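PDB 3MPR: putative endonuclease/exonuclease/phosphatase family protein, which probably cleaves nucleic acid or a related phosphoester with the help of a bound metal ion, as members of the endonuclease/exonuclease/phosphatase family do. Local coordinates for residues N13-A17 with W28-Y32; V39-D45 with A63-Y67; I70-R74 with K98-W102; W114-R120 with D144-A150; R207-T213 with R240-L244. All coordinates share one frame; numbering follows the deposited sequence.

Overall arrangement
The fold is the DNase I-like two-sheet sandwich; four contacts tie loops and helix ends to it, and interaction 5 pairs two strands within a sheet. Interaction 1 lies closest to Glu51, which binds magnesium, although the ion is absent from this chain: the side chains of Asn16 and Glu51 are about 3 Å apart. The side chains of Arg74 (interaction 3) and Arg120 (interaction 4) lie about 6 and 7 Å from that of Glu51, their NH1 atoms 3.3 Å apart. Interactions 1 and 2 share helix 28-41. Interaction 2 meets interaction 5 where His42 and Phe44 pack on Leu244, and both reach the second subunit. Interactions 2 and 4 are farthest apart (centres 32 Å).

Interaction 1 (N13-A17 with W28-Y32); sequences NLRNA and WGQRY
Arg31 and Trp28 come off helix 28-41 toward the loop 13-17 and meet its backbone in different ways, the guanidinium through its edge and the indole through its benzo rim. Both terminal nitrogens of Arg31 reach the carbonyl of Leu14, NH1 at 2.9 Å and NH2 at 3.2 Å from Leu14 O, so one oxygen is gripped end-on. NH2 also donates to Arg15 O at 3.1 Å, but there the donor stands above the carbonyl plane. Both acceptors lie close to the guanidinium plane, which fixes its rotation, and a water between Arg31 NH2 and Asn16 O extends the grip. A bend at chi3 (-71°) turns the head of Arg31 toward the carbonyls; NH1 donates further to Pro277 O. The aliphatic root of Arg15 lies against this head, its CB 3.5 Å from Arg31 NH2, while its own guanidinium leads off to salt bridges with Asp21 and Glu51. Leu14 O lies near the indole plane, 3.7 Å from Trp28 CZ3, which also packs on Leu14 CB at 4.1 Å; Trp28 CB meets Ala17 CB at 3.7 Å. Asn13 OD1 accepts from Arg15 N, an Asx turn as the loop leaves strand 5-13. Helix 54-63 borders the contact: Ala17 packs on Gln56 and Trp28 NE1 is hydrogen-bonded to Asp59 OD2, while strand 46-50 lies against Leu14.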
# COMPACT_ATOMS: atom_id res chain seq x y z
N ASN A 13 -3.89 2.63 15.28
CA ASN A 13 -3.48 3.17 16.57
C ASN A 13 -2.23 4.02 16.37
O ASN A 13 -1.17 3.51 16.03
CB ASN A 13 -3.21 2.03 17.55
CG ASN A 13 -2.76 2.53 18.91
OD1 ASN A 13 -2.11 3.56 19.02
ND2 ASN A 13 -3.13 1.80 19.96
N LEU A 14 -2.36 5.33 16.58
CA LEU A 14 -1.31 6.28 16.21
C LEU A 14 -0.27 6.47 17.31
O LEU A 14 0.73 7.17 17.12
CB LEU A 14 -1.93 7.63 15.80
CG LEU A 14 -2.97 7.57 14.68
CD1 LEU A 14 -3.20 8.96 14.10
CD2 LEU A 14 -2.56 6.61 13.58
N ARG A 15 -0.51 5.85 18.46
CA ARG A 15 0.40 5.91 19.61
C ARG A 15 0.43 7.29 20.29
O ARG A 15 0.80 8.30 19.68
CB ARG A 15 1.81 5.46 19.22
CG ARG A 15 2.80 5.40 20.37
CD ARG A 15 2.30 4.47 21.47
NE ARG A 15 3.27 4.28 22.55
CZ ARG A 15 2.94 3.79 23.74
NH1 ARG A 15 1.67 3.47 23.99
NH2 ARG A 15 3.86 3.64 24.68
N ASN A 16 0.04 7.32 21.55
CA ASN A 16 -0.00 8.59 22.26
C ASN A 16 1.38 9.25 22.29
O ASN A 16 2.41 8.57 22.40
CB ASN A 16 -0.54 8.40 23.68
CG ASN A 16 0.45 7.73 24.59
OD1 ASN A 16 0.39 6.52 24.81
ND2 ASN A 16 1.39 8.51 25.12
N ALA A 17 1.40 10.57 22.19
CA ALA A 17 2.66 11.31 22.22
C ALA A 17 3.21 11.35 23.65
O ALA A 17 2.54 11.82 24.56
CB ALA A 17 2.47 12.71 21.67
N TRP A 28 6.57 11.44 18.34
CA TRP A 28 5.40 11.86 17.57
C TRP A 28 5.76 12.81 16.44
O TRP A 28 5.32 12.62 15.31
CB TRP A 28 4.36 12.51 18.49
CG TRP A 28 3.17 13.12 17.78
CD1 TRP A 28 2.85 14.45 17.71
CD2 TRP A 28 2.16 12.42 17.04
NE1 TRP A 28 1.69 14.62 16.98
CE2 TRP A 28 1.25 13.39 16.57
CE3 TRP A 28 1.92 11.07 16.75
CZ2 TRP A 28 0.13 13.05 15.81
CZ3 TRP A 28 0.81 10.74 15.99
CH2 TRP A 28 -0.07 11.72 15.53
N GLY A 29 6.57 13.83 16.73
CA GLY A 29 6.85 14.86 15.74
C GLY A 29 7.54 14.34 14.50
O GLY A 29 7.33 14.84 13.40
N GLN A 30 8.35 13.30 14.67
CA GLN A 30 9.04 12.65 13.57
C GLN A 30 8.11 11.67 12.82
O GLN A 30 8.20 11.53 11.60
CB GLN A 30 10.27 11.92 14.13
CG GLN A 30 11.01 11.04 13.15
CD GLN A 30 12.30 10.49 13.73
OE1 GLN A 30 13.28 11.22 13.87
NE2 GLN A 30 12.32 9.20 14.07
N ARG A 31 7.21 11.03 13.56
CA ARG A 31 6.39 9.93 13.03
C ARG A 31 5.18 10.38 12.25
O ARG A 31 4.85 9.82 11.22
CB ARG A 31 5.84 9.06 14.18
CG ARG A 31 6.86 8.32 14.98
CD ARG A 31 6.21 7.27 15.87
NE ARG A 31 5.45 7.79 17.00
CZ ARG A 31 4.12 7.81 17.05
NH1 ARG A 31 3.39 7.37 16.01
NH2 ARG A 31 3.50 8.28 18.14
N TYR A 32 4.48 11.38 12.79
CA TYR A 32 3.15 11.69 12.26
C TYR A 32 3.11 12.18 10.82
O TYR A 32 2.14 11.91 10.11
CB TYR A 32 2.35 12.59 13.24
CG TYR A 32 2.45 14.09 13.04
CD1 TYR A 32 1.80 14.72 11.99
CD2 TYR A 32 3.16 14.87 13.94
CE1 TYR A 32 1.89 16.10 11.82
CE2 TYR A 32 3.26 16.24 13.78
CZ TYR A 32 2.62 16.85 12.73
OH TYR A 32 2.72 18.21 12.59
O HOH W 1 4.71 8.51 20.93

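Interaction 2 (V39-D45 with A63-Y67); sequences VQYHDFD and ALPGY
A very short hydrogen bond, 2.5 Å from Tyr67 OH to Phe44 O, joins the two segments, the phenol donating to a backbone carbonyl just beyond the end of helix 28-41. The hydroxyl approaches at a C=O...O angle of 151°, tilted only 15° from the carbonyl plane, and Phe44 O lies at the edge of the tyrosine ring. Val39 and Tyr67 run past each other in opposite directions, with Val39 CG1 3.8 Å from Tyr67 CZ. That methyl stands anti to its own backbone N (chi1 172°), which lets it touch both the phenol and Leu64, whose CD2 is 3.9 Å away. The same CD2 meets Gln40 CG at 3.6 Å. Beyond this apolar patch the Gln40 amide makes the polar contacts: a water bridges OE1 to Ala63 O, and OE1 is also hydrogen-bonded to Tyr206 OH of the second subunit. The helix closes in a Schellman motif, with Phe44 N bonded to Val39 O and Asp43, at positive phi, as the C-prime residue; this turn carries the Phe44 carbonyl to the phenol. On the other segment, a type II turn from Leu64 to Tyr67 leads out of helix 54-63 into strand 67-70. Phe47 of strand 46-50 touches Val39 and Leu64, Ala36 of helix 28-41 flanks Leu64, and Asp45 holds Thr8 of strand 5-13.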
# COMPACT_ATOMS: atom_id res chain seq x y z
N VAL A 39 -1.95 7.63 5.08
CA VAL A 39 -3.39 7.87 4.95
C VAL A 39 -3.73 8.39 3.56
O VAL A 39 -4.70 7.96 2.93
CB VAL A 39 -3.86 8.91 6.00
CG1 VAL A 39 -5.31 9.32 5.74
CG2 VAL A 39 -3.70 8.37 7.42
N GLN A 40 -2.92 9.31 3.07
CA GLN A 40 -3.16 9.91 1.77
C GLN A 40 -2.84 8.93 0.66
O GLN A 40 -3.67 8.70 -0.23
CB GLN A 40 -2.32 11.18 1.63
CG GLN A 40 -2.73 12.27 2.61
CD GLN A 40 -1.83 13.48 2.56
OE1 GLN A 40 -0.60 13.36 2.56
NE2 GLN A 40 -2.43 14.66 2.50
N TYR A 41 -1.66 8.32 0.72
CA TYR A 41 -1.24 7.41 -0.34
C TYR A 41 -2.13 6.18 -0.45
O TYR A 41 -2.42 5.70 -1.55
CB TYR A 41 0.22 6.97 -0.15
CG TYR A 41 0.72 6.18 -1.34
CD1 TYR A 41 1.14 6.82 -2.48
CD2 TYR A 41 0.71 4.79 -1.32
CE1 TYR A 41 1.59 6.11 -3.57
CE2 TYR A 41 1.15 4.07 -2.42
CZ TYR A 41 1.59 4.73 -3.54
OH TYR A 41 2.01 4.02 -4.64
N HIS A 42 -2.57 5.67 0.69
CA HIS A 42 -3.38 4.46 0.73
C HIS A 42 -4.88 4.74 0.70
O HIS A 42 -5.69 3.84 0.88
CB HIS A 42 -2.99 3.58 1.91
CG HIS A 42 -1.65 2.91 1.74
ND1 HIS A 42 -0.51 3.35 2.37
CD2 HIS A 42 -1.28 1.85 0.99
CE1 HIS A 42 0.51 2.59 2.02
NE2 HIS A 42 0.06 1.66 1.18
N ASP A 43 -5.24 5.99 0.43
CA ASP A 43 -6.61 6.38 0.15
C ASP A 43 -7.62 5.98 1.23
O ASP A 43 -8.65 5.38 0.92
CB ASP A 43 -7.06 5.78 -1.19
CG ASP A 43 -6.26 6.31 -2.37
OD1 ASP A 43 -5.94 7.52 -2.39
OD2 ASP A 43 -5.94 5.50 -3.28
N PHE A 44 -7.34 6.30 2.49
CA PHE A 44 -8.34 6.01 3.53
C PHE A 44 -9.52 7.01 3.38
O PHE A 44 -9.34 8.22 3.51
CB PHE A 44 -7.77 6.17 4.95
CG PHE A 44 -6.62 5.24 5.30
CD1 PHE A 44 -6.20 4.23 4.44
CD2 PHE A 44 -5.98 5.38 6.53
CE1 PHE A 44 -5.14 3.39 4.80
CE2 PHE A 44 -4.92 4.54 6.90
CZ PHE A 44 -4.50 3.54 6.02
N ASP A 45 -10.72 6.51 3.10
CA ASP A 45 -11.89 7.38 3.04
C ASP A 45 -12.31 7.81 4.44
O ASP A 45 -12.69 8.95 4.68
CB ASP A 45 -13.07 6.67 2.40
CG ASP A 45 -12.86 6.39 0.92
OD1 ASP A 45 -12.05 7.10 0.27
OD2 ASP A 45 -13.50 5.45 0.41
N ALA A 63 -2.11 18.04 8.81
CA ALA A 63 -1.37 17.25 7.83
C ALA A 63 -2.29 16.59 6.81
O ALA A 63 -1.80 16.00 5.84
CB ALA A 63 -0.52 16.18 8.52
N LEU A 64 -3.60 16.68 7.03
CA LEU A 64 -4.57 15.99 6.17
C LEU A 64 -5.63 16.93 5.60
O LEU A 64 -6.78 16.88 6.01
CB LEU A 64 -5.24 14.84 6.92
CG LEU A 64 -4.35 13.63 7.24
CD1 LEU A 64 -5.13 12.64 8.10
CD2 LEU A 64 -3.85 12.97 5.96
N PRO A 65 -5.23 17.80 4.65
CA PRO A 65 -6.19 18.70 4.01
C PRO A 65 -7.33 17.88 3.47
O PRO A 65 -7.09 16.85 2.83
CB PRO A 65 -5.39 19.28 2.85
CG PRO A 65 -3.97 19.22 3.30
CD PRO A 65 -3.86 17.97 4.13
N GLY A 66 -8.56 18.31 3.74
CA GLY A 66 -9.72 17.60 3.24
C GLY A 66 -10.31 16.59 4.21
O GLY A 66 -11.36 16.02 3.92
N TYR A 67 -9.65 16.37 5.35
CA TYR A 67 -10.18 15.49 6.39
C TYR A 67 -10.69 16.29 7.58
O TYR A 67 -10.14 17.34 7.91
CB TYR A 67 -9.10 14.53 6.89
CG TYR A 67 -8.79 13.39 5.93
CD1 TYR A 67 -9.34 12.12 6.12
CD2 TYR A 67 -7.91 13.58 4.86
CE1 TYR A 67 -9.04 11.07 5.22
CE2 TYR A 67 -7.61 12.54 3.98
CZ TYR A 67 -8.18 11.29 4.17
OH TYR A 67 -7.87 10.28 3.28
O HOH W 2 0.59 14.92 4.49

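Interaction 3 (I70-R74 with K98-W102); sequences IGVGR and KGDFW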
# COMPACT_ATOMS: atom_id res chain seq x y z
N ILE A 70 -14.05 13.43 14.32
CA ILE A 70 -15.03 13.53 15.39
C ILE A 70 -14.55 12.65 16.53
O ILE A 70 -13.74 11.75 16.31
CB ILE A 70 -16.41 13.05 14.94
CG1 ILE A 70 -16.32 11.64 14.36
CG2 ILE A 70 -17.00 14.01 13.89
CD1 ILE A 70 -17.67 11.08 13.94
N GLY A 71 -15.04 12.91 17.74
CA GLY A 71 -14.70 12.08 18.88
C GLY A 71 -14.11 12.91 20.00
O GLY A 71 -13.24 13.75 19.76
N VAL A 72 -14.58 12.68 21.23
CA VAL A 72 -14.14 13.49 22.37
C VAL A 72 -13.12 12.78 23.25
O VAL A 72 -12.91 11.57 23.13
CB VAL A 72 -15.32 13.93 23.25
CG1 VAL A 72 -16.38 14.64 22.40
CG2 VAL A 72 -15.91 12.73 23.98
N GLY A 73 -12.48 13.53 24.14
CA GLY A 73 -11.49 12.99 25.06
C GLY A 73 -12.10 12.04 26.06
O GLY A 73 -13.16 12.32 26.62
N ARG A 74 -11.43 10.91 26.30
CA ARG A 74 -12.00 9.88 27.16
C ARG A 74 -11.96 10.20 28.65
O ARG A 74 -12.65 9.55 29.43
CB ARG A 74 -11.34 8.52 26.92
CG ARG A 74 -9.93 8.36 27.51
CD ARG A 74 -9.34 7.03 27.07
NE ARG A 74 -8.02 6.76 27.65
CZ ARG A 74 -7.30 5.67 27.36
NH1 ARG A 74 -7.77 4.77 26.50
NH2 ARG A 74 -6.12 5.50 27.92
N LYS A 98 -23.54 12.20 15.33
CA LYS A 98 -22.30 11.69 15.91
C LYS A 98 -22.41 11.66 17.43
O LYS A 98 -23.19 12.41 18.01
CB LYS A 98 -21.13 12.57 15.51
CG LYS A 98 -21.20 13.97 16.11
CD LYS A 98 -19.91 14.74 15.81
CE LYS A 98 -20.04 16.22 16.21
NZ LYS A 98 -18.69 16.88 16.17
N GLY A 99 -21.61 10.82 18.07
CA GLY A 99 -21.65 10.73 19.52
C GLY A 99 -20.50 9.94 20.11
O GLY A 99 -19.58 9.53 19.40
N ASP A 100 -20.56 9.73 21.42
CA ASP A 100 -19.54 8.96 22.13
C ASP A 100 -20.23 8.32 23.32
O ASP A 100 -21.15 8.91 23.89
CB ASP A 100 -18.42 9.86 22.66
CG ASP A 100 -17.95 10.89 21.64
OD1 ASP A 100 -18.62 11.93 21.51
OD2 ASP A 100 -16.92 10.65 20.96
N PHE A 101 -19.78 7.13 23.69
CA PHE A 101 -20.22 6.50 24.93
C PHE A 101 -19.04 5.80 25.59
O PHE A 101 -18.15 5.30 24.89
CB PHE A 101 -21.41 5.55 24.70
CG PHE A 101 -21.15 4.45 23.68
CD1 PHE A 101 -21.40 4.65 22.33
CD2 PHE A 101 -20.72 3.20 24.09
CE1 PHE A 101 -21.18 3.64 21.40
CE2 PHE A 101 -20.49 2.18 23.17
CZ PHE A 101 -20.72 2.40 21.82
N TRP A 102 -19.01 5.77 26.92
CA TRP A 102 -17.96 5.06 27.64
C TRP A 102 -18.31 3.59 27.76
O TRP A 102 -19.47 3.23 27.81
CB TRP A 102 -17.70 5.71 29.01
CG TRP A 102 -16.88 6.96 28.87
CD1 TRP A 102 -15.54 7.08 29.03
CD2 TRP A 102 -17.35 8.25 28.45
NE1 TRP A 102 -15.14 8.36 28.76
CE2 TRP A 102 -16.23 9.10 28.40
CE3 TRP A 102 -18.61 8.76 28.12
CZ2 TRP A 102 -16.33 10.44 28.04
CZ3 TRP A 102 -18.71 10.10 27.77
CH2 TRP A 102 -17.58 10.92 27.73
O HOH W 3 -16.77 15.11 18.30
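Ile70-Arg74 leaves edge strand 67-70 of one sheet and runs nearly parallel, 12° apart end to end, to Lys98-Trp102 of edge strand 93-102 in the other sheet of the DNase I-like sandwich. No backbone ladder forms, so side chains span the gap. The apolar part is Ile70 CG2 on the aliphatic stem of Lys98, 3.6 Å from its CD. Lys98 CG sits between its backbone N and carbonyl carbon (chi1 67°), and from there the extended chain passes across Ile70. Val72 adds van der Waals packing of a methyl on the carboxylate carbon, its CG2 3.6 Å from Asp100 CG. A water accepts from Gly71 N and, weakly, from Lys98 NZ. Two direct hydrogen bonds complete the seam. Val72 N donates to Asp100 OD2 at 3.1 Å, approaching from above the carboxylate plane; Ser123 OG bonds the same oxygen. Farther along, the indole edge of Trp102 faces the loop backbone, and NE1 donates to Arg74 O at 2.8 Å, with an N-H...O angle of 162°.

Interaction 4 (W114-R120 with D144-A150); sequences WDAVLPR and DHIGKKA
This is a polar clasp between two loops at one end of the sheet that holds strands 93-102, 121-129 and 135-142: Trp114-Arg120 enters strand 121-129, and Asp144-Ala150 leads from strand 135-142 into helix 148-164. Asp115 CG sits between its backbone N and carbonyl carbon (chi1 61°), turning the carboxylate to the helix start. OD1 accepts from Ala150 N at 2.8 Å and OD2 from Lys149 N at 3.1 Å, both on the syn side, and the helix end would probably stabilise its charge. Asp144 works in the opposite direction. OD1 takes Val117 N at 3.1 Å, besides Ile146 N and Gly147 N of its own segment; OD2 takes Leu118 N and a salt bridge in which Arg120 NE and NH2 grip this one oxygen side-on, each 3.0 Å away. Guanidinium and carboxylate planes stand 76° apart. Ala116 CB packs on Ala150 CB at 3.8 Å and Val117 CG1 on Ile146 CB at 3.7 Å. Arg120 NH1 is hydrogen-bonded to an unidentified molecule, probably from the crystallisation liquor. Asp144 forms an Asx turn and Asx motif before the helix whose Lys149 and Ala150 amides Asp115 receives, with the Arg120 side chain about 7 Å from that of the magnesium-binding Glu51.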
# COMPACT_ATOMS: atom_id res chain seq x y z
N TRP A 114 -16.87 -2.10 34.71
CA TRP A 114 -16.64 -3.42 35.29
C TRP A 114 -15.24 -3.51 35.92
O TRP A 114 -14.95 -2.77 36.85
CB TRP A 114 -16.89 -4.51 34.24
CG TRP A 114 -18.27 -4.38 33.62
CD1 TRP A 114 -19.44 -4.90 34.11
CD2 TRP A 114 -18.63 -3.65 32.43
NE1 TRP A 114 -20.49 -4.55 33.29
CE2 TRP A 114 -20.02 -3.78 32.26
CE3 TRP A 114 -17.90 -2.89 31.50
CZ2 TRP A 114 -20.71 -3.19 31.20
CZ3 TRP A 114 -18.58 -2.32 30.44
CH2 TRP A 114 -19.97 -2.46 30.30
N ASP A 115 -14.39 -4.39 35.41
CA ASP A 115 -13.07 -4.62 36.01
C ASP A 115 -11.90 -3.90 35.30
O ASP A 115 -10.73 -4.24 35.49
CB ASP A 115 -12.79 -6.12 36.12
CG ASP A 115 -12.77 -6.81 34.75
OD1 ASP A 115 -13.12 -6.17 33.75
OD2 ASP A 115 -12.40 -8.01 34.69
N ALA A 116 -12.22 -2.88 34.51
CA ALA A 116 -11.20 -2.15 33.76
C ALA A 116 -10.40 -1.21 34.67
O ALA A 116 -10.89 -0.80 35.72
CB ALA A 116 -11.83 -1.39 32.60
N VAL A 117 -9.19 -0.85 34.26
CA VAL A 117 -8.36 0.07 35.06
C VAL A 117 -8.42 1.52 34.57
O VAL A 117 -8.19 2.45 35.35
CB VAL A 117 -6.89 -0.38 35.12
CG1 VAL A 117 -6.78 -1.72 35.83
CG2 VAL A 117 -6.30 -0.46 33.72
N LEU A 118 -8.72 1.72 33.29
CA LEU A 118 -8.86 3.07 32.75
C LEU A 118 -10.23 3.27 32.10
O LEU A 118 -10.84 2.31 31.62
CB LEU A 118 -7.75 3.35 31.73
CG LEU A 118 -6.41 3.91 32.23
CD1 LEU A 118 -5.96 3.24 33.50
CD2 LEU A 118 -5.34 3.78 31.15
N PRO A 119 -10.73 4.51 32.09
CA PRO A 119 -11.95 4.76 31.30
C PRO A 119 -11.64 4.53 29.83
O PRO A 119 -10.52 4.78 29.39
CB PRO A 119 -12.25 6.23 31.55
CG PRO A 119 -10.90 6.83 31.91
CD PRO A 119 -10.20 5.75 32.70
N ARG A 120 -12.62 4.05 29.09
CA ARG A 120 -12.43 3.70 27.69
C ARG A 120 -13.63 4.21 26.93
O ARG A 120 -14.76 4.07 27.38
CB ARG A 120 -12.31 2.18 27.53
CG ARG A 120 -11.21 1.55 28.39
CD ARG A 120 -9.83 1.90 27.86
NE ARG A 120 -8.77 1.27 28.65
CZ ARG A 120 -7.51 1.15 28.26
NH1 ARG A 120 -7.12 1.62 27.08
NH2 ARG A 120 -6.62 0.54 29.05
N ASP A 144 -9.90 -1.97 27.22
CA ASP A 144 -9.03 -1.95 28.39
C ASP A 144 -8.10 -3.17 28.35
O ASP A 144 -8.50 -4.24 27.89
CB ASP A 144 -9.85 -1.95 29.68
CG ASP A 144 -9.00 -1.65 30.90
OD1 ASP A 144 -8.74 -2.58 31.70
OD2 ASP A 144 -8.58 -0.50 31.04
N HIS A 145 -6.87 -3.02 28.83
CA HIS A 145 -5.91 -4.12 28.74
C HIS A 145 -5.99 -5.09 29.92
O HIS A 145 -5.57 -6.23 29.80
CB HIS A 145 -4.48 -3.58 28.60
CG HIS A 145 -4.07 -2.67 29.72
ND1 HIS A 145 -4.74 -1.51 30.02
CD2 HIS A 145 -3.05 -2.76 30.60
CE1 HIS A 145 -4.16 -0.92 31.05
NE2 HIS A 145 -3.12 -1.65 31.41
N ILE A 146 -6.55 -4.63 31.03
CA ILE A 146 -6.64 -5.43 32.26
C ILE A 146 -8.00 -6.10 32.44
O ILE A 146 -8.07 -7.28 32.80
CB ILE A 146 -6.38 -4.58 33.52
CG1 ILE A 146 -4.98 -3.96 33.49
CG2 ILE A 146 -6.60 -5.42 34.78
CD1 ILE A 146 -3.86 -4.94 33.24
N GLY A 147 -9.08 -5.35 32.21
CA GLY A 147 -10.41 -5.84 32.50
C GLY A 147 -11.00 -6.80 31.48
O GLY A 147 -11.55 -6.37 30.47
N LYS A 148 -10.87 -8.09 31.74
CA LYS A 148 -11.42 -9.10 30.85
C LYS A 148 -12.95 -9.02 30.81
O LYS A 148 -13.56 -9.04 29.75
CB LYS A 148 -10.97 -10.50 31.29
CG LYS A 148 -11.45 -11.63 30.39
CD LYS A 148 -10.98 -12.97 30.94
CE LYS A 148 -11.07 -14.07 29.90
NZ LYS A 148 -12.40 -14.09 29.24
N LYS A 149 -13.57 -8.94 31.98
CA LYS A 149 -15.01 -8.83 32.01
C LYS A 149 -15.44 -7.58 31.26
O LYS A 149 -16.42 -7.59 30.51
CB LYS A 149 -15.54 -8.78 33.45
CG LYS A 149 -17.06 -8.64 33.51
CD LYS A 149 -17.60 -8.82 34.92
CE LYS A 149 -19.12 -8.95 34.89
NZ LYS A 149 -19.71 -8.56 36.19
N ALA A 150 -14.69 -6.49 31.45
CA ALA A 150 -15.01 -5.23 30.78
C ALA A 150 -14.97 -5.37 29.25
O ALA A 150 -15.83 -4.85 28.56
CB ALA A 150 -14.09 -4.14 31.23
O HOH W 4 -10.33 -9.42 34.44

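Interaction 5 (R207-T213 with R240-L244); sequences RYALNGT and RYGVL
Tyr208 and Tyr241 join the strands through backbone bonds at the close-packed end, where Tyr208 N donates to Tyr241 O at 2.8 Å and Val243 N to Tyr208 O at 3.0 Å. Gly242 CA sits 3.2 Å from that same Tyr208 O in a CA-H...O contact. Arg207 and Tyr241 share one face of the sheet; Ala209 CB meets the Tyr241 ring edge at CE1, 4.1 Å away. Past Ala209 the chains part and water takes over. One molecule links Leu210 N and Val243 O and lies over the Tyr208 ring centre; another joins Asn211 O to Tyr241 OH. The side chain of Val243 meets the loop mainly with its methyls: CG2 is 3.7 Å from Asn211 O, and CG1, anti to the backbone N (chi1 174°), faces Gly212 O, which is buried without a polar partner. Tyr41 of the second subunit stacks on Tyr208, and Asp246 of that subunit is hydrogen-bonded to Tyr208 OH. Two parallel bridges add strand 206-208 as the sheet's outermost strand within the chain, beside 237-243 at the dimer interface.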
# COMPACT_ATOMS: atom_id res chain seq x y z
N ARG A 207 -6.75 -11.43 0.90
CA ARG A 207 -6.04 -11.15 2.14
C ARG A 207 -4.55 -10.90 1.90
O ARG A 207 -3.85 -11.74 1.31
CB ARG A 207 -6.23 -12.30 3.13
CG ARG A 207 -5.54 -12.10 4.50
CD ARG A 207 -5.56 -13.39 5.31
NE ARG A 207 -6.90 -13.79 5.70
CZ ARG A 207 -7.28 -15.05 5.92
NH1 ARG A 207 -6.42 -16.05 5.79
NH2 ARG A 207 -8.54 -15.30 6.27
N TYR A 208 -4.08 -9.73 2.34
CA TYR A 208 -2.68 -9.34 2.28
C TYR A 208 -2.21 -9.09 3.71
O TYR A 208 -2.46 -8.04 4.29
CB TYR A 208 -2.53 -8.05 1.44
CG TYR A 208 -1.10 -7.58 1.26
CD1 TYR A 208 -0.11 -8.46 0.85
CD2 TYR A 208 -0.75 -6.26 1.50
CE1 TYR A 208 1.20 -8.03 0.68
CE2 TYR A 208 0.56 -5.82 1.33
CZ TYR A 208 1.52 -6.72 0.92
OH TYR A 208 2.81 -6.31 0.74
N ALA A 209 -1.54 -10.08 4.29
CA ALA A 209 -1.25 -10.04 5.72
C ALA A 209 0.14 -10.58 6.01
O ALA A 209 0.28 -11.73 6.37
CB ALA A 209 -2.30 -10.83 6.49
N LEU A 210 1.14 -9.72 5.85
CA LEU A 210 2.53 -10.12 6.02
C LEU A 210 2.93 -10.04 7.47
O LEU A 210 4.05 -10.38 7.83
CB LEU A 210 3.45 -9.24 5.18
CG LEU A 210 3.14 -9.27 3.68
CD1 LEU A 210 4.05 -8.29 2.96
CD2 LEU A 210 3.32 -10.67 3.15
N ASN A 211 2.00 -9.59 8.30
CA ASN A 211 2.24 -9.47 9.73
C ASN A 211 0.90 -9.35 10.46
O ASN A 211 -0.14 -9.12 9.84
CB ASN A 211 3.11 -8.25 10.02
CG ASN A 211 4.15 -8.51 11.11
OD1 ASN A 211 3.83 -9.08 12.15
ND2 ASN A 211 5.40 -8.11 10.86
N GLY A 212 0.95 -9.50 11.78
CA GLY A 212 -0.16 -9.13 12.64
C GLY A 212 -0.14 -7.63 12.84
O GLY A 212 0.54 -6.92 12.10
N THR A 213 -0.87 -7.13 13.83
CA THR A 213 -1.10 -5.69 13.88
C THR A 213 -0.28 -4.91 14.90
O THR A 213 -0.10 -3.71 14.73
CB THR A 213 -2.59 -5.36 14.03
OG1 THR A 213 -3.05 -5.78 15.33
CG2 THR A 213 -3.39 -6.08 12.94
N ARG A 240 -11.23 -6.70 0.31
CA ARG A 240 -9.79 -6.86 0.52
C ARG A 240 -9.36 -6.37 1.89
O ARG A 240 -9.90 -5.41 2.41
CB ARG A 240 -9.01 -6.13 -0.60
CG ARG A 240 -7.50 -6.38 -0.62
CD ARG A 240 -6.92 -6.14 -2.03
NE ARG A 240 -7.07 -4.74 -2.46
CZ ARG A 240 -6.64 -4.25 -3.61
NH1 ARG A 240 -6.01 -5.03 -4.49
NH2 ARG A 240 -6.84 -2.96 -3.89
N TYR A 241 -8.38 -7.07 2.46
CA TYR A 241 -7.83 -6.74 3.76
C TYR A 241 -6.32 -6.64 3.56
O TYR A 241 -5.71 -7.48 2.90
CB TYR A 241 -8.17 -7.86 4.75
CG TYR A 241 -7.42 -7.85 6.08
CD1 TYR A 241 -6.10 -8.31 6.16
CD2 TYR A 241 -8.05 -7.43 7.25
CE1 TYR A 241 -5.42 -8.33 7.37
CE2 TYR A 241 -7.38 -7.46 8.48
CZ TYR A 241 -6.07 -7.90 8.53
OH TYR A 241 -5.39 -7.93 9.73
N GLY A 242 -5.72 -5.60 4.12
CA GLY A 242 -4.28 -5.46 4.09
C GLY A 242 -3.74 -4.91 5.39
O GLY A 242 -4.35 -4.06 6.03
N VAL A 243 -2.59 -5.43 5.81
CA VAL A 243 -1.79 -4.80 6.85
C VAL A 243 -0.64 -4.07 6.17
O VAL A 243 0.13 -4.67 5.41
CB VAL A 243 -1.25 -5.86 7.83
CG1 VAL A 243 -0.31 -5.23 8.82
CG2 VAL A 243 -2.40 -6.56 8.54
N LEU A 244 -0.52 -2.78 6.43
CA LEU A 244 0.47 -1.96 5.73
C LEU A 244 1.74 -1.85 6.57
O LEU A 244 1.75 -1.25 7.65
CB LEU A 244 -0.12 -0.58 5.41
CG LEU A 244 -1.52 -0.69 4.77
CD1 LEU A 244 -2.12 0.67 4.45
CD2 LEU A 244 -1.49 -1.56 3.52
O HOH W 5 0.68 -7.09 4.49
O HOH W 6 -2.95 -9.54 10.21